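Local coordinates for glycosylation Associate Protein 1 (Streptococcus agalactiae serotype V, PDB 6OYC), which probably belongs to the accessory Sec system, as a member of a GT-B-like family that works in a complex linked to adhesin glycosylation and secretion, at residues R489-I492 against Y493-K497; E459-K462 against N463-I467; N419-E422 against Y423-L426; P434-Y437 against T438-G442; Q449-T452 against I453-F457. One frame throughout, in Å; residues are numbered along the deposited sequence.

The five contacts are local and follow one another along the chain without nesting or crossing. Contact 3 closes the turn where helix 414-420 ends and the chain heads for strand 426-428. Contact 4 starts helix 436-445, the crossover between strands 426-428 and 449-451, and meets contact 3 where Leu421 packs on Ala441. Contact 5 turns the chain at the end of strand 449-451; contact 2 closes the next turn into strand 464-466, which pairs with 449-451 at the edge of the parallel sheet. Contact 1, a turn of helix 484-502, bonds to contact 2 through Tyr493 to Glu459 and Arg489 to Arg461.

Contact 1 (R489-I492 against Y493-K497); sequences RSLI and YSIDK
Residues 489-492 and 493-497 are successive turns of one helix, and Arg489 O, Ser490 O and Leu491 O accept from the amides of Tyr493, Ser494 and Ile495. The next bond, Asp496 N to Ile492 O, is weak at 3.4 Å. Ser494 bends its hydroxyl back on the preceding turn: with OG beside its own backbone N (chi1 -57°), OG donates to Ser490 O at 3.1 Å. That carbonyl therefore takes two bonds from one residue, the amide and the hydroxyl arriving from opposite faces of its plane. This is the familiar serine-to-carbonyl bond within an alpha-helix, here in helix 484-502, where it gives the buried Ser494 hydroxyl an acceptor within the helix. Leu491 CD1 meets Ile495 CD1 at 3.8 Å, an apolar contact one turn apart, and Ile495 CG1 lies 3.3 Å from Leu491 O. The side chains of Ile492 and Asp496 run side by side, with Ile492 CG2 3.9 Å from Asp496 OD1. Tyr493 sends its ring away from the first turn, and Lys497 CG sits over the rim of one ring face. Tyr493 OH bonds to Glu459, while Ser490 OG bonds to Gly446 O and Arg489 NH2 to Arg461 O.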
loop_
_atom_site.group_PDB
_atom_site.type_symbol
_atom_site.label_atom_id
_atom_site.label_comp_id
_atom_site.label_asym_id
_atom_site.label_seq_id
_atom_site.Cartn_x
_atom_site.Cartn_y
_atom_site.Cartn_z
ATOM N N ARG A 489 11.199 -25.730 -10.890
ATOM C CA ARG A 489 11.328 -24.901 -12.082
ATOM C C ARG A 489 10.810 -23.495 -11.813
ATOM O O ARG A 489 11.356 -22.517 -12.338
ATOM C CB ARG A 489 10.582 -25.540 -13.259
ATOM C CG ARG A 489 10.548 -24.663 -14.511
ATOM C CD ARG A 489 10.444 -25.476 -15.798
ATOM N NE ARG A 489 9.079 -25.931 -16.017
ATOM C CZ ARG A 489 8.640 -27.153 -15.719
ATOM N NH1 ARG A 489 9.468 -28.055 -15.211
ATOM N NH2 ARG A 489 7.373 -27.476 -15.944
ATOM N N SER A 490 9.778 -23.384 -10.970
ATOM C CA SER A 490 9.158 -22.098 -10.686
ATOM C C SER A 490 10.034 -21.256 -9.762
ATOM O O SER A 490 10.243 -20.059 -10.007
ATOM C CB SER A 490 7.774 -22.315 -10.074
ATOM O OG SER A 490 7.212 -21.081 -9.652
ATOM N N LEU A 491 10.552 -21.868 -8.697
ATOM C CA LEU A 491 11.493 -21.171 -7.821
ATOM C C LEU A 491 12.700 -20.664 -8.600
ATOM O O LEU A 491 13.115 -19.508 -8.449
ATOM C CB LEU A 491 11.933 -22.098 -6.689
ATOM C CG LEU A 491 12.834 -21.546 -5.577
ATOM C CD1 LEU A 491 12.510 -20.077 -5.180
ATOM C CD2 LEU A 491 12.719 -22.469 -4.388
ATOM N N ILE A 492 13.261 -21.512 -9.461
ATOM C CA ILE A 492 14.441 -21.131 -10.229
ATOM C C ILE A 492 14.100 -20.017 -11.202
ATOM O O ILE A 492 14.909 -19.112 -11.453
ATOM C CB ILE A 492 15.012 -22.362 -10.956
ATOM C CG1 ILE A 492 15.737 -23.268 -9.965
ATOM C CG2 ILE A 492 15.901 -21.946 -12.123
ATOM C CD1 ILE A 492 15.750 -24.728 -10.376
ATOM N N TYR A 493 12.901 -20.076 -11.780
ATOM C CA TYR A 493 12.476 -19.023 -12.691
ATOM C C TYR A 493 12.386 -17.695 -11.961
ATOM O O TYR A 493 12.814 -16.661 -12.482
ATOM C CB TYR A 493 11.137 -19.408 -13.317
ATOM C CG TYR A 493 10.401 -18.321 -14.070
ATOM C CD1 TYR A 493 9.730 -17.302 -13.395
ATOM C CD2 TYR A 493 10.318 -18.351 -15.459
ATOM C CE1 TYR A 493 9.033 -16.321 -14.080
ATOM C CE2 TYR A 493 9.614 -17.371 -16.159
ATOM C CZ TYR A 493 8.973 -16.359 -15.462
ATOM O OH TYR A 493 8.275 -15.377 -16.140
ATOM N N SER A 494 11.833 -17.704 -10.750
ATOM C CA SER A 494 11.712 -16.464 -9.998
ATOM C C SER A 494 13.079 -15.923 -9.607
ATOM O O SER A 494 13.342 -14.723 -9.759
ATOM C CB SER A 494 10.834 -16.692 -8.770
ATOM O OG SER A 494 9.567 -17.186 -9.178
ATOM N N ILE A 495 13.977 -16.805 -9.148
ATOM C CA ILE A 495 15.270 -16.371 -8.616
ATOM C C ILE A 495 16.050 -15.571 -9.649
ATOM O O ILE A 495 16.693 -14.570 -9.314
ATOM C CB ILE A 495 16.066 -17.590 -8.129
ATOM C CG1 ILE A 495 15.529 -18.045 -6.776
ATOM C CG2 ILE A 495 17.528 -17.250 -8.021
ATOM C CD1 ILE A 495 16.015 -19.405 -6.344
ATOM N N ASP A 496 15.984 -15.984 -10.920
ATOM C CA ASP A 496 16.730 -15.295 -11.952
ATOM C C ASP A 496 16.080 -13.969 -12.324
ATOM O O ASP A 496 16.766 -12.956 -12.446
ATOM C CB ASP A 496 16.899 -16.190 -13.187
ATOM C CG ASP A 496 17.548 -17.507 -12.853
ATOM O OD1 ASP A 496 17.240 -18.544 -13.482
ATOM O OD2 ASP A 496 18.427 -17.477 -11.963
ATOM N N LYS A 497 14.769 -13.965 -12.537
ATOM C CA LYS A 497 14.054 -12.708 -12.730
ATOM C C LYS A 497 14.291 -11.745 -11.564
ATOM O O LYS A 497 14.470 -10.534 -11.760
ATOM C CB LYS A 497 12.552 -12.991 -12.921
ATOM C CG LYS A 497 12.225 -13.611 -14.274
ATOM C CD LYS A 497 11.059 -12.914 -14.968
ATOM C CE LYS A 497 11.271 -12.918 -16.481
ATOM N NZ LYS A 497 11.912 -14.184 -16.971
#

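Contact 2 (E459-K462 against N463-I467); sequences EHRK and NGYII
His460 presents the edge of its imidazole to one face of the Tyr465 phenol, a T-shaped pair with centroids 4.7 Å apart and planes at 62°. The atom at the point of approach is His460 CE1, 3.6 Å above the centre of the tyrosine ring and almost equally far from all six of its carbons. CG lies anti to the backbone N (chi1 -175°), which swings the imidazole across the turn toward the strand. There ND1 accepts from Ile466 N at 3.1 Å; the bond is nearly straight, although the donor sits 18° out of the ring plane. Arg461 CG covers part of one imidazole face. At the other end of the turn Asn463 OD1 takes Glu459 N at 2.8 Å, the donor lying in the carbonyl plane, and Glu459 O in turn accepts from both Lys462 N and Asn463 N. Arg461 N reaches Gly464 O at 2.7 Å. Asn463 ND2 bonds to Phe457 O. Tyr465 also meets the ring of Tyr479 on helix 473-481. Acceptance at ND1 implies that this nitrogen carries no proton, so a neutral imidazole protonated at NE2 is probable, its rotation fixed by the amide bond and the ring pair together.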
loop_
_atom_site.group_PDB
_atom_site.type_symbol
_atom_site.label_atom_id
_atom_site.label_comp_id
_atom_site.label_asym_id
_atom_site.label_seq_id
_atom_site.Cartn_x
_atom_site.Cartn_y
_atom_site.Cartn_z
ATOM N N GLU A 459 4.046 -17.153 -16.548
ATOM C CA GLU A 459 4.264 -17.907 -17.774
ATOM C C GLU A 459 3.782 -19.333 -17.525
ATOM O O GLU A 459 4.260 -19.998 -16.600
ATOM C CB GLU A 459 5.735 -17.885 -18.191
ATOM C CG GLU A 459 6.185 -16.571 -18.830
ATOM C CD GLU A 459 7.587 -16.655 -19.402
ATOM O OE1 GLU A 459 7.763 -17.297 -20.461
ATOM O OE2 GLU A 459 8.517 -16.088 -18.789
ATOM N N HIS A 460 2.813 -19.775 -18.325
ATOM C CA HIS A 460 2.229 -21.106 -18.183
ATOM C C HIS A 460 3.308 -22.176 -18.094
ATOM O O HIS A 460 4.278 -22.158 -18.854
ATOM C CB HIS A 460 1.307 -21.377 -19.374
ATOM C CG HIS A 460 0.547 -22.662 -19.279
ATOM N ND1 HIS A 460 -0.272 -22.970 -18.215
ATOM C CD2 HIS A 460 0.467 -23.713 -20.130
ATOM C CE1 HIS A 460 -0.826 -24.155 -18.414
ATOM N NE2 HIS A 460 -0.393 -24.625 -19.569
ATOM N N ARG A 461 3.146 -23.089 -17.129
ATOM C CA ARG A 461 4.023 -24.243 -16.910
ATOM C C ARG A 461 5.473 -23.851 -16.631
ATOM O O ARG A 461 6.374 -24.694 -16.697
ATOM C CB ARG A 461 3.961 -25.230 -18.086
ATOM C CG ARG A 461 2.616 -25.949 -18.242
ATOM C CD ARG A 461 2.554 -26.756 -19.542
ATOM N NE ARG A 461 3.404 -27.941 -19.470
ATOM C CZ ARG A 461 2.944 -29.175 -19.297
ATOM N NH1 ARG A 461 1.635 -29.386 -19.191
ATOM N NH2 ARG A 461 3.792 -30.196 -19.234
ATOM N N LYS A 462 5.728 -22.592 -16.306
ATOM C CA LYS A 462 7.055 -22.158 -15.890
ATOM C C LYS A 462 7.070 -21.695 -14.445
ATOM O O LYS A 462 7.925 -22.132 -13.662
ATOM C CB LYS A 462 7.558 -21.029 -16.804
ATOM C CG LYS A 462 7.874 -21.455 -18.227
ATOM C CD LYS A 462 8.773 -20.438 -18.915
ATOM C CE LYS A 462 8.970 -20.780 -20.377
ATOM N NZ LYS A 462 9.350 -22.219 -20.549
ATOM N N ASN A 463 6.136 -20.811 -14.075
ATOM C CA ASN A 463 5.971 -20.371 -12.693
ATOM C C ASN A 463 4.496 -20.341 -12.328
ATOM O O ASN A 463 4.103 -19.627 -11.399
ATOM C CB ASN A 463 6.614 -18.990 -12.462
ATOM C CG ASN A 463 5.857 -17.848 -13.148
ATOM O OD1 ASN A 463 5.279 -18.012 -14.233
ATOM N ND2 ASN A 463 5.867 -16.679 -12.514
ATOM N N GLY A 464 3.675 -21.080 -13.054
ATOM C CA GLY A 464 2.248 -21.081 -12.803
ATOM C C GLY A 464 1.542 -21.963 -13.810
ATOM O O GLY A 464 2.163 -22.622 -14.653
ATOM N N TYR A 465 0.222 -21.971 -13.705
ATOM C CA TYR A 465 -0.597 -22.843 -14.531
ATOM C C TYR A 465 -1.935 -22.162 -14.763
ATOM O O TYR A 465 -2.617 -21.777 -13.804
ATOM C CB TYR A 465 -0.784 -24.206 -13.864
ATOM C CG TYR A 465 -1.266 -25.301 -14.794
ATOM C CD1 TYR A 465 -2.604 -25.375 -15.183
ATOM C CD2 TYR A 465 -0.389 -26.279 -15.264
ATOM C CE1 TYR A 465 -3.059 -26.391 -16.022
ATOM C CE2 TYR A 465 -0.836 -27.302 -16.109
ATOM C CZ TYR A 465 -2.170 -27.350 -16.482
ATOM O OH TYR A 465 -2.612 -28.349 -17.316
ATOM N N ILE A 466 -2.291 -22.002 -16.032
ATOM C CA ILE A 466 -3.543 -21.368 -16.425
ATOM C C ILE A 466 -4.550 -22.462 -16.762
ATOM O O ILE A 466 -4.346 -23.240 -17.703
ATOM C CB ILE A 466 -3.331 -20.413 -17.611
ATOM C CG1 ILE A 466 -2.212 -19.418 -17.293
ATOM C CG2 ILE A 466 -4.613 -19.675 -17.927
ATOM C CD1 ILE A 466 -2.004 -18.377 -18.377
ATOM N N ILE A 467 -5.626 -22.532 -15.989
ATOM C CA ILE A 467 -6.675 -23.522 -16.201
ATOM C C ILE A 467 -7.784 -22.898 -17.041
ATOM O O ILE A 467 -8.129 -21.717 -16.876
ATOM C CB ILE A 467 -7.217 -24.076 -14.865
ATOM C CG1 ILE A 467 -7.841 -22.973 -14.023
ATOM C CG2 ILE A 467 -6.111 -24.750 -14.066
ATOM C CD1 ILE A 467 -8.522 -23.473 -12.776
#

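Contact 3 (N419-E422 against Y423-L426); sequences NRLE and YVRL
Glu422 points CG away from its own amide nitrogen (chi1 -165°) and stays extended beyond it, while Tyr423 turns CG back beside its own N (chi1 -63°); these torsions lay the two neighbouring side chains alongside each other, pointing the same way. Glu422 CG stands over one face of the phenol ring, 4.1 Å from its centroid and displaced toward the rim, a CH-pi contact. The carboxylate continues along the same side, its plane 33° from that of the ring, and OE1 comes within 3.2 Å of Tyr423 CE2. Lys311 forms a salt bridge with OE2 and also touches Tyr423, so the lysine probably helps hold the acid in place beside the ring. On the other flank Leu421 CD2 packs against Val424 CB at 4.0 Å, and Val424 CG2 rests 3.3 Å from Arg420 O. The Leu421 and Val424 side chains are buried against Tyr321 of strand 318-323. Val424 N donates to Leu421 O at 3.2 Å from above the carbonyl plane rather than toward a lone pair. A water spans the bend, accepting from Tyr423 N at 2.7 Å and lying 2.9 Å from Arg420 O, to which it can donate. Residues 421-424 thus form a type I beta turn, which takes the chain from helix 414-420 toward strand 426-428 in the parallel alpha/beta sheet of a Rossmann-like domain.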
loop_
_atom_site.group_PDB
_atom_site.type_symbol
_atom_site.label_atom_id
_atom_site.label_comp_id
_atom_site.label_asym_id
_atom_site.label_seq_id
_atom_site.Cartn_x
_atom_site.Cartn_y
_atom_site.Cartn_z
ATOM N N ASN A 419 3.711 -12.933 5.908
ATOM C CA ASN A 419 3.882 -14.002 6.879
ATOM C C ASN A 419 3.099 -15.238 6.466
ATOM O O ASN A 419 3.609 -16.360 6.558
ATOM C CB ASN A 419 3.475 -13.527 8.266
ATOM C CG ASN A 419 4.609 -12.824 8.974
ATOM O OD1 ASN A 419 5.404 -13.448 9.676
ATOM N ND2 ASN A 419 4.721 -11.520 8.754
ATOM N N ARG A 420 1.884 -15.049 5.949
ATOM C CA ARG A 420 1.058 -16.201 5.620
ATOM C C ARG A 420 1.644 -16.988 4.441
ATOM O O ARG A 420 1.472 -18.208 4.367
ATOM C CB ARG A 420 -0.395 -15.748 5.394
ATOM C CG ARG A 420 -1.466 -16.868 5.667
ATOM C CD ARG A 420 -1.604 -17.196 7.202
ATOM N NE ARG A 420 -2.760 -18.016 7.616
ATOM C CZ ARG A 420 -3.036 -19.269 7.215
ATOM N NH1 ARG A 420 -2.249 -19.923 6.358
ATOM N NH2 ARG A 420 -4.125 -19.879 7.678
ATOM N N LEU A 421 2.405 -16.333 3.562
ATOM C CA LEU A 421 2.970 -16.973 2.385
ATOM C C LEU A 421 4.326 -17.610 2.638
ATOM O O LEU A 421 4.874 -18.240 1.724
ATOM C CB LEU A 421 3.099 -15.954 1.253
ATOM C CG LEU A 421 1.771 -15.606 0.581
ATOM C CD1 LEU A 421 1.940 -14.419 -0.378
ATOM C CD2 LEU A 421 1.197 -16.815 -0.144
ATOM N N GLU A 422 4.870 -17.462 3.847
ATOM C CA GLU A 422 6.235 -17.906 4.117
ATOM C C GLU A 422 6.446 -19.359 3.708
ATOM O O GLU A 422 7.412 -19.693 3.019
ATOM C CB GLU A 422 6.555 -17.723 5.604
ATOM C CG GLU A 422 8.039 -17.823 5.919
ATOM C CD GLU A 422 8.323 -17.776 7.408
ATOM O OE1 GLU A 422 7.350 -17.681 8.192
ATOM O OE2 GLU A 422 9.518 -17.843 7.786
ATOM N N TYR A 423 5.546 -20.238 4.132
ATOM C CA TYR A 423 5.691 -21.667 3.896
ATOM C C TYR A 423 4.685 -22.196 2.878
ATOM O O TYR A 423 4.494 -23.406 2.787
ATOM C CB TYR A 423 5.579 -22.432 5.223
ATOM C CG TYR A 423 6.681 -22.083 6.218
ATOM C CD1 TYR A 423 7.979 -22.571 6.050
ATOM C CD2 TYR A 423 6.427 -21.254 7.313
ATOM C CE1 TYR A 423 8.995 -22.245 6.945
ATOM C CE2 TYR A 423 7.435 -20.921 8.212
ATOM C CZ TYR A 423 8.717 -21.418 8.024
ATOM O OH TYR A 423 9.716 -21.086 8.915
ATOM N N VAL A 424 4.061 -21.321 2.086
ATOM C CA VAL A 424 2.999 -21.758 1.191
ATOM C C VAL A 424 3.604 -22.419 -0.040
ATOM O O VAL A 424 4.652 -22.017 -0.548
ATOM C CB VAL A 424 2.072 -20.580 0.825
ATOM C CG1 VAL A 424 1.309 -20.838 -0.480
ATOM C CG2 VAL A 424 1.064 -20.358 1.944
ATOM N N ARG A 425 2.948 -23.473 -0.502
ATOM C CA ARG A 425 3.407 -24.199 -1.674
ATOM C C ARG A 425 2.786 -23.663 -2.959
ATOM O O ARG A 425 3.460 -23.583 -3.996
ATOM C CB ARG A 425 3.076 -25.686 -1.503
ATOM C CG ARG A 425 3.868 -26.609 -2.401
ATOM C CD ARG A 425 5.347 -26.567 -2.081
ATOM N NE ARG A 425 6.064 -27.606 -2.804
ATOM C CZ ARG A 425 7.388 -27.695 -2.878
ATOM N NH1 ARG A 425 8.158 -26.798 -2.269
ATOM N NH2 ARG A 425 7.944 -28.681 -3.574
ATOM N N LEU A 426 1.509 -23.286 -2.911
ATOM C CA LEU A 426 0.764 -22.996 -4.125
ATOM C C LEU A 426 -0.213 -21.854 -3.881
ATOM O O LEU A 426 -0.924 -21.848 -2.870
ATOM C CB LEU A 426 0.015 -24.247 -4.607
ATOM C CG LEU A 426 -0.739 -24.171 -5.937
ATOM C CD1 LEU A 426 0.210 -23.872 -7.094
ATOM C CD2 LEU A 426 -1.511 -25.482 -6.189
HETATM O O HOH W 1 3.511 -19.643 5.881
#

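Contact 4 (P434-Y437 against T438-G442); sequences PDLY and TQIAG
Asp435 OD2 and Thr438 make the tight end of this contact: the single carboxylate oxygen receives Thr438 OG1 at 2.6 Å and Thr438 N at 2.9 Å. Both donors arrive on its anti side, from opposite faces of the carboxylate plane. A chi1 of 179° turns the Asp435 carboxylate from its own N over the first turn of helix 436-445, where it serves as N-cap. Asp435 N is itself held by Asp429 OD2, and Thr438 OG1 has a second partner in Tyr356 OH. Apolar contacts are wider: Leu436 CG meets Ile440 CD1 at 3.9 Å, and Tyr437 CE2 only reaches Ala441 CB at 4.4 Å, its hydroxyl going instead to Asp304. Looser too is the side that holds a water, where Pro434 CG and Gln439 NE2 stand 4.0 Å apart. There a water donates firmly to Pro434 O at 2.7 Å but only weakly to Gln439 OE1 at 3.5 Å. This helix is the crossover of the beta-alpha-beta unit between strands 426-428 and 449-451. A negative oxygen gripped by an amide and a hydroxyl at the positive end of the helix dipole would be stabilised in its ionised form, probably lowering the pKa of Asp435.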
loop_
_atom_site.group_PDB
_atom_site.type_symbol
_atom_site.label_atom_id
_atom_site.label_comp_id
_atom_site.label_asym_id
_atom_site.label_seq_id
_atom_site.Cartn_x
_atom_site.Cartn_y
_atom_site.Cartn_z
ATOM N N PRO A 434 -7.594 -11.183 -10.731
ATOM C CA PRO A 434 -6.820 -11.651 -9.582
ATOM C C PRO A 434 -6.194 -10.487 -8.837
ATOM O O PRO A 434 -5.884 -9.439 -9.411
ATOM C CB PRO A 434 -5.759 -12.574 -10.202
ATOM C CG PRO A 434 -5.814 -12.354 -11.647
ATOM C CD PRO A 434 -7.178 -11.833 -11.981
ATOM N N ASP A 435 -6.057 -10.673 -7.526
ATOM C CA ASP A 435 -5.478 -9.654 -6.660
ATOM C C ASP A 435 -4.044 -9.315 -7.087
ATOM O O ASP A 435 -3.199 -10.202 -7.274
ATOM C CB ASP A 435 -5.521 -10.135 -5.206
ATOM C CG ASP A 435 -4.906 -9.128 -4.241
ATOM O OD1 ASP A 435 -5.525 -8.078 -4.024
ATOM O OD2 ASP A 435 -3.800 -9.377 -3.713
ATOM N N LEU A 436 -3.782 -8.018 -7.250
ATOM C CA LEU A 436 -2.491 -7.570 -7.764
ATOM C C LEU A 436 -1.367 -7.878 -6.786
ATOM O O LEU A 436 -0.326 -8.427 -7.177
ATOM C CB LEU A 436 -2.532 -6.068 -8.063
ATOM C CG LEU A 436 -1.160 -5.476 -8.420
ATOM C CD1 LEU A 436 -0.697 -6.084 -9.736
ATOM C CD2 LEU A 436 -1.164 -3.936 -8.497
ATOM N N TYR A 437 -1.545 -7.513 -5.509
ATOM C CA TYR A 437 -0.455 -7.706 -4.567
ATOM C C TYR A 437 -0.108 -9.188 -4.439
ATOM O O TYR A 437 1.067 -9.549 -4.332
ATOM C CB TYR A 437 -0.782 -7.113 -3.194
ATOM C CG TYR A 437 0.443 -7.282 -2.317
ATOM C CD1 TYR A 437 1.589 -6.531 -2.554
ATOM C CD2 TYR A 437 0.499 -8.251 -1.325
ATOM C CE1 TYR A 437 2.747 -6.703 -1.789
ATOM C CE2 TYR A 437 1.666 -8.429 -0.546
ATOM C CZ TYR A 437 2.781 -7.654 -0.789
ATOM O OH TYR A 437 3.939 -7.815 -0.051
ATOM N N THR A 438 -1.119 -10.059 -4.469
ATOM C CA THR A 438 -0.880 -11.501 -4.430
ATOM C C THR A 438 -0.036 -11.954 -5.616
ATOM O O THR A 438 0.860 -12.792 -5.462
ATOM C CB THR A 438 -2.217 -12.248 -4.397
ATOM O OG1 THR A 438 -2.954 -11.841 -3.239
ATOM C CG2 THR A 438 -2.011 -13.758 -4.341
ATOM N N GLN A 439 -0.307 -11.415 -6.809
ATOM C CA GLN A 439 0.523 -11.735 -7.970
ATOM C C GLN A 439 1.967 -11.294 -7.752
ATOM O O GLN A 439 2.906 -12.047 -8.038
ATOM C CB GLN A 439 -0.044 -11.079 -9.226
ATOM C CG GLN A 439 -1.397 -11.589 -9.637
ATOM C CD GLN A 439 -1.895 -10.896 -10.880
ATOM O OE1 GLN A 439 -2.235 -9.701 -10.861
ATOM N NE2 GLN A 439 -1.919 -11.629 -11.980
ATOM N N ILE A 440 2.160 -10.061 -7.257
ATOM C CA ILE A 440 3.508 -9.564 -6.971
ATOM C C ILE A 440 4.203 -10.458 -5.961
ATOM O O ILE A 440 5.387 -10.785 -6.108
ATOM C CB ILE A 440 3.452 -8.110 -6.468
ATOM C CG1 ILE A 440 3.107 -7.155 -7.616
ATOM C CG2 ILE A 440 4.768 -7.719 -5.804
ATOM C CD1 ILE A 440 2.465 -5.869 -7.128
ATOM N N ALA A 441 3.484 -10.850 -4.905
ATOM C CA ALA A 441 4.064 -11.739 -3.908
ATOM C C ALA A 441 4.468 -13.071 -4.536
ATOM O O ALA A 441 5.493 -13.659 -4.165
ATOM C CB ALA A 441 3.074 -11.943 -2.760
ATOM N N GLY A 442 3.687 -13.548 -5.505
ATOM C CA GLY A 442 3.994 -14.769 -6.228
ATOM C C GLY A 442 5.323 -14.720 -6.959
ATOM O O GLY A 442 6.190 -15.556 -6.698
HETATM O O HOH W 2 -5.220 -8.132 -11.631
#

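Contact 5 (Q449-T452 against I453-F457); sequences QINT and ILTEF
Strand 449-451 runs into a bend at Thr452 and Ile453, and residues 453-457 come back at 152° to the direction of 449-452, with no hydrogen bond made directly between the two segments. Gln449, Asn451 and Thr455 instead meet through one water. It donates to Asn451 OD1 at 2.7 Å and to Gln449 OE1 at 3.0 Å, and accepts from Thr455 OG1 at 3.1 Å; Asn451 OD1 and Thr455 OG1 themselves stay 4.1 Å apart, their side chains crossing at about a right angle. Thr455 OG1, set between its backbone N and carbonyl carbon (chi1 68°), also accepts from Phe457 N at 3.2 Å, which makes an ST turn. Asn451 CB lies 3.6 Å from Ile453 O at the bend. Asn451 ND2 bonds to Asp429 O, and Thr452 OG1 to Ile430 O. Both water protons are spent on amide oxygens and the threonine proton on the water, so this small network has a defined hydrogen-bond direction and joins strand to returning loop while satisfying polar groups of the buried Gln449 and Asn451.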
loop_
_atom_site.group_PDB
_atom_site.type_symbol
_atom_site.label_atom_id
_atom_site.label_comp_id
_atom_site.label_asym_id
_atom_site.label_seq_id
_atom_site.Cartn_x
_atom_site.Cartn_y
_atom_site.Cartn_z
ATOM N N GLN A 449 1.593 -19.869 -9.288
ATOM C CA GLN A 449 0.231 -19.344 -9.237
ATOM C C GLN A 449 -0.681 -20.020 -10.250
ATOM O O GLN A 449 -0.321 -20.164 -11.416
ATOM C CB GLN A 449 0.208 -17.840 -9.520
ATOM C CG GLN A 449 1.049 -17.033 -8.602
ATOM C CD GLN A 449 1.262 -15.645 -9.154
ATOM O OE1 GLN A 449 0.329 -14.845 -9.237
ATOM N NE2 GLN A 449 2.487 -15.362 -9.561
ATOM N N ILE A 450 -1.891 -20.363 -9.831
ATOM C CA ILE A 450 -2.900 -20.893 -10.744
ATOM C C ILE A 450 -3.940 -19.807 -11.001
ATOM O O ILE A 450 -4.615 -19.352 -10.070
ATOM C CB ILE A 450 -3.566 -22.169 -10.203
ATOM C CG1 ILE A 450 -2.543 -23.296 -10.039
ATOM C CG2 ILE A 450 -4.700 -22.595 -11.145
ATOM C CD1 ILE A 450 -3.134 -24.561 -9.429
ATOM N N ASN A 451 -4.084 -19.417 -12.266
ATOM C CA ASN A 451 -5.048 -18.424 -12.715
ATOM C C ASN A 451 -5.944 -19.040 -13.791
ATOM O O ASN A 451 -5.630 -20.083 -14.363
ATOM C CB ASN A 451 -4.339 -17.166 -13.259
ATOM C CG ASN A 451 -3.272 -16.614 -12.300
ATOM O OD1 ASN A 451 -2.124 -16.427 -12.682
ATOM N ND2 ASN A 451 -3.657 -16.371 -11.047
ATOM N N THR A 452 -7.073 -18.393 -14.066
ATOM C CA THR A 452 -7.883 -18.735 -15.231
ATOM C C THR A 452 -7.668 -17.785 -16.398
ATOM O O THR A 452 -8.345 -17.921 -17.418
ATOM C CB THR A 452 -9.373 -18.738 -14.883
ATOM O OG1 THR A 452 -9.716 -17.492 -14.259
ATOM C CG2 THR A 452 -9.699 -19.879 -13.968
ATOM N N ILE A 453 -6.776 -16.802 -16.268
ATOM C CA ILE A 453 -6.554 -15.811 -17.308
ATOM C C ILE A 453 -5.057 -15.620 -17.483
ATOM O O ILE A 453 -4.260 -15.921 -16.593
ATOM C CB ILE A 453 -7.215 -14.460 -16.978
ATOM C CG1 ILE A 453 -6.401 -13.738 -15.897
ATOM C CG2 ILE A 453 -8.640 -14.665 -16.504
ATOM C CD1 ILE A 453 -6.995 -12.428 -15.451
ATOM N N LEU A 454 -4.684 -15.118 -18.653
ATOM C CA LEU A 454 -3.309 -14.723 -18.884
ATOM C C LEU A 454 -3.036 -13.400 -18.185
ATOM O O LEU A 454 -3.866 -12.487 -18.186
ATOM C CB LEU A 454 -3.024 -14.591 -20.382
ATOM C CG LEU A 454 -1.572 -14.336 -20.819
ATOM C CD1 LEU A 454 -1.198 -12.831 -20.850
ATOM C CD2 LEU A 454 -0.585 -15.147 -19.954
ATOM N N THR A 455 -1.858 -13.310 -17.587
ATOM C CA THR A 455 -1.392 -12.125 -16.893
ATOM C C THR A 455 0.061 -11.936 -17.276
ATOM O O THR A 455 0.719 -12.862 -17.750
ATOM C CB THR A 455 -1.525 -12.258 -15.360
ATOM O OG1 THR A 455 -0.612 -13.260 -14.882
ATOM C CG2 THR A 455 -2.958 -12.665 -14.961
ATOM N N GLU A 456 0.573 -10.735 -17.058
ATOM C CA GLU A 456 1.997 -10.567 -17.281
ATOM C C GLU A 456 2.838 -11.231 -16.197
ATOM O O GLU A 456 4.063 -11.308 -16.345
ATOM C CB GLU A 456 2.329 -9.077 -17.381
ATOM C CG GLU A 456 1.508 -8.327 -18.417
ATOM C CD GLU A 456 2.185 -7.032 -18.835
ATOM O OE1 GLU A 456 3.174 -6.652 -18.162
ATOM O OE2 GLU A 456 1.737 -6.403 -19.826
ATOM N N PHE A 457 2.221 -11.721 -15.126
ATOM C CA PHE A 457 2.961 -12.253 -13.989
ATOM C C PHE A 457 3.319 -13.721 -14.121
ATOM O O PHE A 457 4.252 -14.176 -13.448
ATOM C CB PHE A 457 2.150 -12.072 -12.701
ATOM C CG PHE A 457 2.089 -10.663 -12.241
ATOM C CD1 PHE A 457 3.066 -10.158 -11.387
ATOM C CD2 PHE A 457 1.085 -9.820 -12.700
ATOM C CE1 PHE A 457 3.022 -8.851 -10.974
ATOM C CE2 PHE A 457 1.038 -8.509 -12.290
ATOM C CZ PHE A 457 2.001 -8.025 -11.427
HETATM O O HOH W 3 -0.941 -14.080 -11.880
#